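Carbohydrate-binding protein (Flavonifractor plautii, PDB 6N1B) probably removes the acetyl group from the N-acetylgalactosamine of the blood group A antigen, and binds the related B trisaccharide in its glycan pocket. Local coordinates at residues A[396-399]-A[400-403]. Sequence-based numbering, arbitrary orientation.
Sequences FVEM and MRVL
The carbonyl oxygens of Phe396, Val397, Glu398 and Met399 each accept the backbone N-H four residues on. Of these i to i+4 bonds, Met400 N to Phe396 O is among the straightest, 2.9 Å long with 167° at the hydrogen. On the outer side, Glu398 OE2 makes a long salt bridge of 3.5 Å to Arg401 NH1, the carboxylate and guanidinium planes standing nearly perpendicular. A water at the guanidinium edge accepts from the same NH1 at 3.0 Å; it also lies doubtfully close to Glu398 OE1. Arginine suits this place because its aliphatic stem runs extended past Val397, whose CG1 sits 3.6 Å from NE over one guanidinium face, while NE is spent on Tyr409 O. These turns belong to helix 396-404, which directly follows strand 385-395 in a chain with very little helix, built around several antiparallel sheets. With CG beside the backbone N (chi1 -68°), Met400 lays that carbon over one face of the Phe396 ring, 3.8 Å from the centroid, a CH-pi contact; the bend at chi2 brings SD into an oblique Met-aromatic contact. Unbranched Met399 reaches Leu303 and Met352 of neighbouring strands, and its CG meets Leu403 CD1 at 4.0 Å.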
loop_
_atom_site.group_PDB
_atom_site.type_symbol
_atom_site.label_atom_id
_atom_site.label_comp_id
_atom_site.label_asym_id
_atom_site.label_seq_id
_atom_site.Cartn_x
_atom_site.Cartn_y
_atom_site.Cartn_z
ATOM N N PHE A 396 -10.868 13.818 11.002
ATOM C CA PHE A 396 -11.130 12.486 11.611
ATOM C C PHE A 396 -12.526 12.485 12.278
ATOM O O PHE A 396 -13.316 11.519 12.050
ATOM C CB PHE A 396 -10.062 12.201 12.660
ATOM C CG PHE A 396 -10.358 10.906 13.423
ATOM C CD1 PHE A 396 -10.093 9.712 12.870
ATOM C CD2 PHE A 396 -10.893 10.936 14.699
ATOM C CE1 PHE A 396 -10.329 8.487 13.602
ATOM C CE2 PHE A 396 -11.188 9.770 15.344
ATOM C CZ PHE A 396 -10.917 8.589 14.781
ATOM N N VAL A 397 -12.894 13.556 12.984
ATOM C CA VAL A 397 -14.181 13.563 13.646
ATOM C C VAL A 397 -15.301 13.548 12.616
ATOM O O VAL A 397 -16.284 12.814 12.784
ATOM C CB VAL A 397 -14.279 14.783 14.621
ATOM C CG1 VAL A 397 -15.668 15.041 15.106
ATOM C CG2 VAL A 397 -13.302 14.609 15.772
ATOM N N GLU A 398 -15.197 14.375 11.560
ATOM C CA GLU A 398 -16.282 14.371 10.610
ATOM C C GLU A 398 -16.415 13.036 9.870
ATOM O O GLU A 398 -17.530 12.558 9.583
ATOM C CB GLU A 398 -16.110 15.544 9.566
ATOM C CG GLU A 398 -16.256 16.893 10.218
ATOM C CD GLU A 398 -17.623 17.239 10.691
ATOM O OE1 GLU A 398 -18.643 16.630 10.300
ATOM O OE2 GLU A 398 -17.717 18.264 11.465
ATOM N N MET A 399 -15.279 12.427 9.589
ATOM C CA MET A 399 -15.268 11.099 8.988
ATOM C C MET A 399 -16.038 10.105 9.882
ATOM O O MET A 399 -16.916 9.345 9.396
ATOM C CB MET A 399 -13.871 10.630 8.793
ATOM C CG MET A 399 -13.745 9.174 8.265
ATOM S SD MET A 399 -12.070 8.501 8.550
ATOM C CE MET A 399 -12.071 8.362 10.291
ATOM N N MET A 400 -15.677 10.080 11.163
ATOM C CA MET A 400 -16.341 9.154 12.144
ATOM C C MET A 400 -17.855 9.427 12.215
ATOM O O MET A 400 -18.630 8.473 12.267
ATOM C CB MET A 400 -15.711 9.330 13.486
ATOM C CG MET A 400 -14.265 8.836 13.575
ATOM S SD MET A 400 -14.035 7.068 13.337
ATOM C CE MET A 400 -14.604 6.473 14.927
ATOM N N ARG A 401 -18.239 10.680 12.147
ATOM C CA ARG A 401 -19.672 11.036 12.232
ATOM C C ARG A 401 -20.413 10.386 11.035
ATOM O O ARG A 401 -21.541 9.808 11.185
ATOM C CB ARG A 401 -19.901 12.537 12.255
ATOM C CG ARG A 401 -19.442 13.136 13.524
ATOM C CD ARG A 401 -19.563 14.651 13.544
ATOM N NE ARG A 401 -19.230 15.086 14.862
ATOM C CZ ARG A 401 -19.149 16.323 15.236
ATOM N NH1 ARG A 401 -19.397 17.341 14.405
ATOM N NH2 ARG A 401 -18.880 16.593 16.457
ATOM N N VAL A 402 -19.797 10.442 9.860
ATOM C CA VAL A 402 -20.435 9.837 8.695
ATOM C C VAL A 402 -20.432 8.319 8.841
ATOM O O VAL A 402 -21.472 7.651 8.606
ATOM C CB VAL A 402 -19.780 10.234 7.384
ATOM C CG1 VAL A 402 -20.296 9.487 6.195
ATOM C CG2 VAL A 402 -19.915 11.746 7.171
ATOM N N LEU A 403 -19.300 7.695 9.191
ATOM C CA LEU A 403 -19.257 6.269 9.293
ATOM C C LEU A 403 -20.245 5.673 10.269
ATOM O O LEU A 403 -20.817 4.576 10.041
ATOM C CB LEU A 403 -17.849 5.834 9.647
ATOM C CG LEU A 403 -16.734 6.094 8.648
ATOM C CD1 LEU A 403 -15.381 5.661 9.220
ATOM C CD2 LEU A 403 -17.008 5.378 7.339
HETATM O O HOH W 1 -20.541 17.430 11.590
#